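Local atomic coordinates of G-protein alpha subunit Galpha7 (Naegleria fowleri, PDB entry 6NE6), a protein that probably binds and hydrolyses GTP as the alpha subunit of a heterotrimeric G protein, switching between active and inactive states in signal transduction. Residues E224-F229 against D286-K291; L206-Q211 against N220-S225; N56-I61 against K82-E87. One frame throughout, in Å; residues are numbered along the deposited sequence. Where two conformers were deposited one is given.

Overall arrangement
Contacts 1 and 2 lie in the nucleotide-binding, Ras-like domain, and contact 3 lies in the helical domain. Contacts 1 and 2 are 11 Å apart between centres and share Glu224 and Ser225. Both use helix 221-235: contact 2 holds its N-terminal end to the loop after strand 199-205, and contact 1 packs its next turn on helix 277-291. Contact 3 stands apart, with its centre 25 Å from that of contact 2 and 35 Å from that of contact 1. Contact 2 reaches a probable phosphate-binding loop: Arg221 forms a salt bridge with Asp19. No nucleotide is modelled in this entry.

Contact 1. Residues E224-F229 against D286-K291; sequences ESLSLF and DMYKEK
Leu226 of helix 221-235 lies over the ring of Tyr288 from helix 277-291. The two helices lie side by side against the central sheet of the Ras-like domain, a P-loop NTPase fold. Their segments run in roughly the same direction, with axes 9.5 Å apart and a crossing angle of -28°. The main bump is the CD2 methyl of Leu226. Leu226 CD2 sits 3.4 Å from the centroid of the Tyr288 ring, almost on the ring normal, in a CH-pi contact. CG of Leu226 is anti to its carbonyl carbon (chi1 -79°), and the branch reaches across to the ring. Leu226 CD1 points to a different hollow, against the bent end of Met287, where it meets Met287 SD at 4.0 Å. The two methyls thus divide the work: one covers a ring, the other fills a bend. Phe267, from a loop, touches both Leu226 and Met287.

Phe229 borders the same tyrosine. The edge of Tyr288 turns toward the face of Phe229 in an offset edge-to-face pair, with ring planes at 68° and centroids 5.5 Å apart. The Phe229 ring also lies against helix 277-291 by its own edge, with Phe229 CE2 3.5 Å from Tyr288 O and CD2 near Lys291 CB. Phe202 meets Phe229 in a further edge-to-face pair, while Leu245 and Leu247 of strand 242-248 touch Tyr288. Tyr288 thus lies between helix 221-235 and strand 242-248.

Lys291 closes one end of the groove. Its chain bends at chi2 and runs along the backbone of helix 221-235, with Lys291 CE 3.6 Å from Leu226 O. A water bridges Ser227 O and, weakly, Lys291 NZ. At the far end of the tyrosine, Ser225 CB lies 3.3 Å from Tyr288 OH.

Contact 2. Residues L206-Q211 against N220-S225; sequences LSEFDQ and NRMKES. With EDO (1,2-ethanediol), chain D.
In one of its two conformers, Ser225 OG donates to Glu208 OE2 at 2.6 Å. The hydroxyl meets the syn side of the carboxylate, close to its plane. Glu208 CG lies between its backbone N and carbonyl carbon (chi1 70°), and the chain is extended beyond it, with CB and CG along Arg221 CB. Glu208 OE1 accepts from two waters, so both carboxylate oxygens are satisfied in this conformer. One of these waters accepts from Arg221 NH1, which links the two side chains without direct contact of their charged atoms.

Asn220 ND2 donates to Phe209 O at 2.9 Å, approaching well above the carbonyl plane; Phe209 O also accepts from Thr266 OG1. Asn220 OD1 accepts from Lys223 N at 2.9 Å, in the carbonyl plane and on a lone pair. Asn220 is the N-cap residue of helix 221-235, in the Ras-like domain of the G-protein alpha fold, and this is its capping bond. Arg221 N donates to Gln211 O at 2.9 Å, nearly straight (169°).

The guanidinium of Arg221 has Gln211 NE2 over one face, the flat groups tilted 39° apart. Arg221 NE donates to Lys212 O, and NH1 forms a salt bridge with Asp19. Both terminal nitrogens also donate to O1 of a 1,2-ethanediol, probably from the crystallisation liquor. Apart from these bonds, Met222 CE lies 3.7 Å from Phe209 CB and 3.4 Å from Leu206 O.

Contact 3. Residues N56-I61 against K82-E87; sequences NMMVLI and KIEGLE. With EDO (1,2-ethanediol), chain J.
Met58 and Ile61 on helix 39-66 meet Ile83, Glu84 and Glu87 on helix 74-89. The segments are inclined at 125°, with axes 9.3 Å apart, and no hydrogen bond joins them.

Apolar contacts come first. Ile61 CD1 reaches Ile83 CG2 at 3.7 Å, the two branched chains meeting at a slant. Ile61 CG1 is anti to the carbonyl carbon (chi1 -68°), and with the chain extended CD1 arrives at Ile83. Met57 CG lies farther off, 4.2 Å from Ile83 CG2. Leu109 of helix 100-109 touches both isoleucines and continues this apolar patch.

Contacts of methionine with the aliphatic parts of acidic side chains form a second group. Met58 bends at chi2 (64°), which lays its thioether across Glu84 at about a right angle. Met58 SD is 3.5 Å from Glu84 CG, and CE lies by the backbone of the same glutamate. Nearer the root of the side chain, Met58 CG packs on Glu87 CG, also at 3.5 Å. Ile61 CG2 rests 3.8 Å from Glu84 CG, so the stem of this glutamate is touched by two hydrophobic side chains.

Polar ends are served from beyond the two segments. Glu84 OE2 forms a salt bridge with Lys65. Glu84 OE1 accepts from O1 of a 1,2-ethanediol, probably from the crystallisation liquor; at 2.5 Å this bond is unusually short and its length is doubtful. Glu87 OE2 has a long, weak ion pair with Arg55.

Here a shorter helix packs on the long helix 39-66, an arrangement typical of the all-helical domain of G-protein alpha subunits.

Contact 1. Residues E224-F229 against D286-K291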
loop_
_atom_site.group_PDB
_atom_site.type_symbol
_atom_site.label_atom_id
_atom_site.label_comp_id
_atom_site.label_asym_id
_atom_site.label_seq_id
_atom_site.Cartn_x
_atom_site.Cartn_y
_atom_site.Cartn_z
ATOM N N GLU A 224 -2.417 -16.096 1.637
ATOM C CA GLU A 224 -3.668 -15.650 2.239
ATOM C C GLU A 224 -4.467 -14.804 1.253
ATOM O O GLU A 224 -5.690 -14.962 1.142
ATOM C CB GLU A 224 -3.376 -14.889 3.532
ATOM C CG GLU A 224 -4.591 -14.274 4.224
ATOM C CD GLU A 224 -5.526 -15.314 4.817
ATOM O OE1 GLU A 224 -5.121 -16.491 4.955
ATOM O OE2 GLU A 224 -6.673 -14.944 5.149
ATOM N N SER A 225 -3.786 -13.924 0.512
ATOM C CA SER A 225 -4.479 -13.084 -0.460
ATOM C C SER A 225 -5.096 -13.921 -1.573
ATOM O O SER A 225 -6.211 -13.635 -2.022
ATOM C CB SER A 225 -3.523 -12.048 -1.050
ATOM O OG SER A 225 -3.062 -11.150 -0.056
ATOM N N LEU A 226 -4.382 -14.946 -2.044
ATOM C CA LEU A 226 -4.965 -15.851 -3.037
ATOM C C LEU A 226 -6.222 -16.525 -2.500
ATOM O O LEU A 226 -7.231 -16.631 -3.208
ATOM C CB LEU A 226 -3.947 -16.912 -3.442
ATOM C CG LEU A 226 -2.888 -16.472 -4.441
ATOM C CD1 LEU A 226 -1.706 -17.443 -4.347
ATOM C CD2 LEU A 226 -3.486 -16.451 -5.857
ATOM N N SER A 227 -6.179 -16.984 -1.248
ATOM C CA SER A 227 -7.345 -17.624 -0.638
ATOM C C SER A 227 -8.519 -16.650 -0.519
ATOM O O SER A 227 -9.661 -16.989 -0.858
ATOM C CB SER A 227 -6.961 -18.196 0.726
ATOM O OG SER A 227 -8.034 -18.940 1.275
ATOM N N LEU A 228 -8.251 -15.427 -0.052
ATOM C CA LEU A 228 -9.305 -14.427 0.082
ATOM C C LEU A 228 -9.865 -14.025 -1.278
ATOM O O LEU A 228 -11.084 -13.852 -1.425
ATOM C CB LEU A 228 -8.778 -13.191 0.812
ATOM C CG LEU A 228 -8.420 -13.279 2.293
ATOM C CD1 LEU A 228 -7.678 -12.016 2.698
ATOM C CD2 LEU A 228 -9.684 -13.461 3.125
ATOM N N PHE A 229 -8.991 -13.845 -2.275
ATOM C CA PHE A 229 -9.466 -13.504 -3.610
ATOM C C PHE A 229 -10.353 -14.609 -4.164
ATOM O O PHE A 229 -11.396 -14.335 -4.769
ATOM C CB PHE A 229 -8.301 -13.237 -4.575
ATOM C CG PHE A 229 -8.747 -13.058 -6.007
ATOM C CD1 PHE A 229 -9.363 -11.884 -6.419
ATOM C CD2 PHE A 229 -8.593 -14.088 -6.932
ATOM C CE1 PHE A 229 -9.807 -11.732 -7.742
ATOM C CE2 PHE A 229 -9.036 -13.944 -8.255
ATOM C CZ PHE A 229 -9.636 -12.763 -8.662
ATOM N N ASP A 286 -1.007 -16.325 -13.054
ATOM C CA ASP A 286 -1.711 -17.567 -13.348
ATOM C C ASP A 286 -2.352 -18.152 -12.096
ATOM O O ASP A 286 -3.443 -18.728 -12.170
ATOM C CB ASP A 286 -0.769 -18.593 -13.986
ATOM C CG ASP A 286 -0.400 -18.239 -15.409
ATOM O OD1 ASP A 286 -1.110 -17.406 -16.012
ATOM O OD2 ASP A 286 0.590 -18.806 -15.923
ATOM N N MET A 287 -1.691 -18.030 -10.940
ATOM C CA MET A 287 -2.302 -18.527 -9.713
ATOM C C MET A 287 -3.584 -17.768 -9.400
ATOM O O MET A 287 -4.588 -18.366 -8.991
ATOM C CB MET A 287 -1.324 -18.424 -8.538
ATOM C CG MET A 287 -0.189 -19.432 -8.557
ATOM S SD MET A 287 0.607 -19.511 -6.928
ATOM C CE MET A 287 1.465 -17.932 -6.880
ATOM N N TYR A 288 -3.577 -16.450 -9.594
ATOM C CA TYR A 288 -4.797 -15.683 -9.364
ATOM C C TYR A 288 -5.885 -16.058 -10.362
ATOM O O TYR A 288 -7.047 -16.242 -9.980
ATOM C CB TYR A 288 -4.495 -14.183 -9.413
ATOM C CG TYR A 288 -4.064 -13.646 -8.052
ATOM C CD1 TYR A 288 -5.012 -13.365 -7.078
ATOM C CD2 TYR A 288 -2.711 -13.441 -7.745
ATOM C CE1 TYR A 288 -4.638 -12.895 -5.834
ATOM C CE2 TYR A 288 -2.334 -12.966 -6.503
ATOM C CZ TYR A 288 -3.303 -12.693 -5.560
ATOM O OH TYR A 288 -2.948 -12.231 -4.321
ATOM N N LYS A 289 -5.535 -16.204 -11.641
ATOM C CA LYS A 289 -6.567 -16.567 -12.605
ATOM C C LYS A 289 -7.128 -17.956 -12.324
ATOM O O LYS A 289 -8.320 -18.199 -12.558
ATOM C CB LYS A 289 -6.030 -16.470 -14.034
ATOM C CG LYS A 289 -5.753 -15.020 -14.452
ATOM C CD LYS A 289 -5.047 -14.918 -15.792
ATOM C CE LYS A 289 -5.978 -15.259 -16.940
ATOM N NZ LYS A 289 -5.295 -15.098 -18.255
ATOM N N GLU A 290 -6.301 -18.860 -11.787
ATOM C CA GLU A 290 -6.784 -20.198 -11.454
ATOM C C GLU A 290 -7.860 -20.138 -10.376
ATOM O O GLU A 290 -8.807 -20.937 -10.395
ATOM C CB GLU A 290 -5.606 -21.075 -11.023
ATOM C CG GLU A 290 -5.911 -22.575 -10.921
ATOM C CD GLU A 290 -6.663 -22.965 -9.656
ATOM O OE1 GLU A 290 -6.477 -22.306 -8.603
ATOM O OE2 GLU A 290 -7.446 -23.938 -9.717
ATOM N N LYS A 291 -7.746 -19.181 -9.451
ATOM C CA LYS A 291 -8.759 -18.979 -8.422
ATOM C C LYS A 291 -10.081 -18.514 -9.001
ATOM O O LYS A 291 -11.127 -18.710 -8.366
ATOM C CB LYS A 291 -8.265 -17.950 -7.399
ATOM C CG LYS A 291 -7.169 -18.468 -6.484
ATOM C CD LYS A 291 -7.700 -19.653 -5.696
ATOM C CE LYS A 291 -6.865 -19.961 -4.485
ATOM N NZ LYS A 291 -7.497 -21.060 -3.697
HETATM O O HOH W 1 -10.072 -19.611 -1.917
#

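Contact 2. Residues L206-Q211 against N220-S225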
loop_
_atom_site.group_PDB
_atom_site.type_symbol
_atom_site.label_atom_id
_atom_site.label_comp_id
_atom_site.label_asym_id
_atom_site.label_seq_id
_atom_site.Cartn_x
_atom_site.Cartn_y
_atom_site.Cartn_z
ATOM N N LEU A 206 1.867 -7.657 -5.460
ATOM C CA LEU A 206 2.790 -8.618 -6.058
ATOM C C LEU A 206 4.003 -8.848 -5.166
ATOM O O LEU A 206 4.619 -9.915 -5.208
ATOM C CB LEU A 206 3.233 -8.102 -7.423
ATOM C CG LEU A 206 3.730 -9.035 -8.521
ATOM C CD1 LEU A 206 2.728 -10.144 -8.783
ATOM C CD2 LEU A 206 3.968 -8.204 -9.778
ATOM N N SER A 207 4.374 -7.857 -4.370
ATOM C CA SER A 207 5.642 -7.927 -3.658
ATOM C C SER A 207 5.550 -8.701 -2.351
ATOM O O SER A 207 6.601 -8.955 -1.746
ATOM C CB SER A 207 6.170 -6.520 -3.379
ATOM O OG SER A 207 5.237 -5.788 -2.601
ATOM N N GLU A 208 4.340 -9.085 -1.914
ATOM C CA GLU A 208 4.156 -9.712 -0.602
ATOM C C GLU A 208 4.430 -11.216 -0.621
ATOM O O GLU A 208 4.149 -11.884 0.383
ATOM C CB GLU A 208 2.736 -9.460 -0.073
ATOM C CG GLU A 208 1.642 -10.193 -0.836
ATOM C CD GLU A 208 0.243 -9.895 -0.331
ATOM O OE1 GLU A 208 0.085 -9.049 0.577
ATOM O OE2 GLU A 208 -0.701 -10.532 -0.847
ATOM N N PHE A 209 4.979 -11.752 -1.721
ATOM C CA PHE A 209 5.165 -13.196 -1.826
ATOM C C PHE A 209 6.102 -13.746 -0.751
ATOM O O PHE A 209 6.040 -14.941 -0.451
ATOM C CB PHE A 209 5.692 -13.570 -3.223
ATOM C CG PHE A 209 7.120 -13.164 -3.486
ATOM C CD1 PHE A 209 7.408 -11.940 -4.075
ATOM C CD2 PHE A 209 8.187 -14.019 -3.170
ATOM C CE1 PHE A 209 8.717 -11.560 -4.337
ATOM C CE2 PHE A 209 9.499 -13.651 -3.431
ATOM C CZ PHE A 209 9.776 -12.426 -4.013
ATOM N N ASP A 210 6.969 -12.915 -0.179
ATOM C CA ASP A 210 7.946 -13.393 0.798
ATOM C C ASP A 210 7.696 -12.804 2.183
ATOM O O ASP A 210 8.610 -12.762 3.009
ATOM C CB ASP A 210 9.382 -13.118 0.324
ATOM C CG ASP A 210 9.689 -11.628 0.170
ATOM O OD1 ASP A 210 8.799 -10.796 0.424
ATOM O OD2 ASP A 210 10.831 -11.275 -0.208
ATOM N N GLN A 211 6.459 -12.392 2.469
ATOM C CA GLN A 211 6.136 -11.764 3.743
ATOM C C GLN A 211 5.107 -12.576 4.514
ATOM O O GLN A 211 4.318 -13.319 3.936
ATOM C CB GLN A 211 5.591 -10.353 3.538
ATOM C CG GLN A 211 6.628 -9.363 3.073
ATOM C CD GLN A 211 5.986 -8.090 2.583
ATOM O OE1 GLN A 211 6.021 -7.788 1.401
ATOM N NE2 GLN A 211 5.378 -7.338 3.499
ATOM N N ASN A 220 1.676 -17.046 5.080
ATOM C CA ASN A 220 2.259 -16.223 4.033
ATOM C C ASN A 220 1.221 -15.256 3.478
ATOM O O ASN A 220 0.074 -15.638 3.232
ATOM C CB ASN A 220 2.797 -17.119 2.920
ATOM C CG ASN A 220 3.323 -16.332 1.746
ATOM O OD1 ASN A 220 2.597 -16.068 0.787
ATOM N ND2 ASN A 220 4.595 -15.950 1.813
ATOM N N ARG A 221 1.638 -14.000 3.243
ATOM C CA ARG A 221 0.689 -12.971 2.814
ATOM C C ARG A 221 0.073 -13.292 1.456
ATOM O O ARG A 221 -1.126 -13.079 1.247
ATOM C CB ARG A 221 1.364 -11.601 2.748
ATOM C CG ARG A 221 1.617 -10.969 4.108
ATOM C CD ARG A 221 1.901 -9.470 3.973
ATOM N NE ARG A 221 2.228 -8.886 5.281
ATOM C CZ ARG A 221 2.337 -7.580 5.506
ATOM N NH1 ARG A 221 2.136 -6.720 4.513
ATOM N NH2 ARG A 221 2.633 -7.138 6.724
ATOM N N MET A 222 0.889 -13.741 0.497
ATOM C CA MET A 222 0.344 -14.003 -0.828
ATOM C C MET A 222 -0.565 -15.223 -0.825
ATOM O O MET A 222 -1.595 -15.234 -1.512
ATOM C CB MET A 222 1.474 -14.167 -1.848
ATOM C CG MET A 222 0.948 -14.312 -3.269
ATOM S SD MET A 222 2.233 -14.186 -4.526
ATOM C CE MET A 222 2.451 -12.408 -4.589
ATOM N N LYS A 223 -0.211 -16.261 -0.056
ATOM C CA LYS A 223 -1.109 -17.409 0.056
ATOM C C LYS A 223 -2.441 -16.999 0.653
ATOM O O LYS A 223 -3.499 -17.472 0.213
ATOM C CB LYS A 223 -0.468 -18.520 0.881
ATOM C CG LYS A 223 0.701 -19.152 0.147
ATOM C CD LYS A 223 1.301 -20.309 0.908
ATOM C CE LYS A 223 2.440 -20.903 0.102
ATOM N NZ LYS A 223 3.099 -22.008 0.842
ATOM N N GLU A 224 -2.417 -16.096 1.637
ATOM C CA GLU A 224 -3.668 -15.650 2.239
ATOM C C GLU A 224 -4.467 -14.804 1.253
ATOM O O GLU A 224 -5.690 -14.962 1.142
ATOM C CB GLU A 224 -3.376 -14.889 3.532
ATOM C CG GLU A 224 -4.591 -14.274 4.224
ATOM C CD GLU A 224 -5.526 -15.314 4.817
ATOM O OE1 GLU A 224 -5.121 -16.491 4.955
ATOM O OE2 GLU A 224 -6.673 -14.944 5.149
ATOM N N SER A 225 -3.786 -13.924 0.512
ATOM C CA SER A 225 -4.479 -13.084 -0.460
ATOM C C SER A 225 -5.096 -13.921 -1.573
ATOM O O SER A 225 -6.211 -13.635 -2.022
ATOM C CB SER A 225 -3.523 -12.048 -1.050
ATOM O OG SER A 225 -3.062 -11.150 -0.056
HETATM C C1 EDO D . 2.986 -3.244 6.773
HETATM O O1 EDO D . 2.024 -4.232 6.380
HETATM C C2 EDO D . 3.679 -3.698 8.052
HETATM O O2 EDO D . 4.368 -4.927 7.792
HETATM O O HOH W 2 1.106 -6.859 1.683
HETATM O O HOH W 3 -2.116 -8.746 2.166
#

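Contact 3. Residues N56-I61 against K82-E87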
loop_
_atom_site.group_PDB
_atom_site.type_symbol
_atom_site.label_atom_id
_atom_site.label_comp_id
_atom_site.label_asym_id
_atom_site.label_seq_id
_atom_site.Cartn_x
_atom_site.Cartn_y
_atom_site.Cartn_z
ATOM N N ASN A 56 8.784 2.005 12.603
ATOM C CA ASN A 56 9.687 1.236 11.752
ATOM C C ASN A 56 11.021 0.999 12.449
ATOM O O ASN A 56 11.558 -0.109 12.400
ATOM C CB ASN A 56 9.920 1.967 10.436
ATOM C CG ASN A 56 8.740 1.908 9.526
ATOM O OD1 ASN A 56 8.018 0.909 9.493
ATOM N ND2 ASN A 56 8.562 2.959 8.730
ATOM N N MET A 57 11.570 2.034 13.097
ATOM C CA MET A 57 12.833 1.839 13.810
ATOM C C MET A 57 12.658 0.881 14.980
ATOM O O MET A 57 13.540 0.066 15.249
ATOM C CB MET A 57 13.409 3.171 14.291
ATOM C CG MET A 57 14.833 3.033 14.870
ATOM S SD MET A 57 16.011 2.149 13.799
ATOM C CE MET A 57 16.430 3.409 12.591
ATOM N N MET A 58 11.509 0.940 15.668
ATOM C CA MET A 58 11.249 0.006 16.758
ATOM C C MET A 58 11.253 -1.430 16.260
ATOM O O MET A 58 11.824 -2.322 16.906
ATOM C CB MET A 58 9.907 0.327 17.412
ATOM C CG MET A 58 9.450 -0.713 18.396
ATOM S SD MET A 58 10.587 -0.790 19.779
ATOM C CE MET A 58 9.509 -1.478 21.034
ATOM N N VAL A 59 10.601 -1.671 15.122
ATOM C CA VAL A 59 10.552 -3.014 14.550
ATOM C C VAL A 59 11.953 -3.492 14.214
ATOM O O VAL A 59 12.310 -4.646 14.481
ATOM C CB VAL A 59 9.638 -3.038 13.312
ATOM C CG1 VAL A 59 9.737 -4.406 12.608
ATOM C CG2 VAL A 59 8.194 -2.771 13.729
ATOM N N LEU A 60 12.775 -2.608 13.641
ATOM C CA LEU A 60 14.157 -2.975 13.340
ATOM C C LEU A 60 14.938 -3.300 14.609
ATOM O O LEU A 60 15.715 -4.259 14.634
ATOM C CB LEU A 60 14.836 -1.855 12.546
ATOM C CG LEU A 60 14.332 -1.779 11.096
ATOM C CD1 LEU A 60 14.714 -0.489 10.417
ATOM C CD2 LEU A 60 14.873 -2.974 10.301
ATOM N N ILE A 61 14.743 -2.517 15.676
ATOM C CA ILE A 61 15.430 -2.813 16.932
ATOM C C ILE A 61 15.023 -4.187 17.439
ATOM O O ILE A 61 15.871 -5.005 17.818
ATOM C CB ILE A 61 15.139 -1.724 17.979
ATOM C CG1 ILE A 61 15.783 -0.406 17.570
ATOM C CG2 ILE A 61 15.660 -2.160 19.374
ATOM C CD1 ILE A 61 15.206 0.816 18.315
ATOM N N LYS A 82 16.106 3.922 24.230
ATOM C CA LYS A 82 15.287 5.132 24.278
ATOM C C LYS A 82 14.155 5.068 23.256
ATOM O O LYS A 82 12.999 5.375 23.573
ATOM C CB LYS A 82 16.153 6.374 24.040
ATOM C CG LYS A 82 15.336 7.620 23.682
ATOM C CD LYS A 82 16.201 8.786 23.196
ATOM C CE LYS A 82 15.329 9.969 22.756
ATOM N NZ LYS A 82 16.101 11.195 22.394
ATOM N N ILE A 83 14.475 4.659 22.022
ATOM C CA ILE A 83 13.457 4.615 20.981
ATOM C C ILE A 83 12.398 3.571 21.310
ATOM O O ILE A 83 11.197 3.817 21.123
ATOM C CB ILE A 83 14.118 4.375 19.609
ATOM C CG1 ILE A 83 14.765 5.684 19.124
ATOM C CG2 ILE A 83 13.102 3.827 18.615
ATOM C CD1 ILE A 83 15.992 5.521 18.220
ATOM N N GLU A 84 12.814 2.402 21.809
ATOM C CA GLU A 84 11.867 1.384 22.257
ATOM C C GLU A 84 10.874 1.951 23.260
ATOM O O GLU A 84 9.660 1.725 23.150
ATOM C CB GLU A 84 12.611 0.216 22.898
ATOM C CG GLU A 84 13.322 -0.707 21.949
ATOM C CD GLU A 84 13.764 -1.974 22.649
ATOM O OE1 GLU A 84 14.481 -1.868 23.664
ATOM O OE2 GLU A 84 13.366 -3.069 22.209
ATOM N N GLY A 85 11.380 2.658 24.272
ATOM C CA GLY A 85 10.503 3.234 25.277
ATOM C C GLY A 85 9.529 4.237 24.692
ATOM O O GLY A 85 8.354 4.273 25.070
ATOM N N LEU A 86 10.001 5.071 23.767
ATOM C CA LEU A 86 9.125 6.083 23.184
ATOM C C LEU A 86 8.071 5.452 22.288
ATOM O O LEU A 86 6.908 5.880 22.295
ATOM C CB LEU A 86 9.940 7.112 22.403
ATOM C CG LEU A 86 10.787 8.062 23.241
ATOM C CD1 LEU A 86 11.617 8.953 22.336
ATOM C CD2 LEU A 86 9.901 8.902 24.159
ATOM N N GLU A 87 8.448 4.443 21.501
ATOM C CA GLU A 87 7.456 3.776 20.664
ATOM C C GLU A 87 6.398 3.087 21.513
ATOM O O GLU A 87 5.204 3.144 21.196
ATOM C CB GLU A 87 8.123 2.772 19.719
ATOM C CG GLU A 87 7.124 1.864 18.986
ATOM C CD GLU A 87 6.168 2.619 18.070
ATOM O OE1 GLU A 87 6.436 3.793 17.744
ATOM O OE2 GLU A 87 5.136 2.031 17.673
HETATM C C1 EDO J . 17.529 -2.134 22.699
HETATM O O1 EDO J . 16.910 -2.477 23.946
HETATM C C2 EDO J . 19.008 -2.494 22.752
HETATM O O2 EDO J . 19.178 -3.749 23.420
#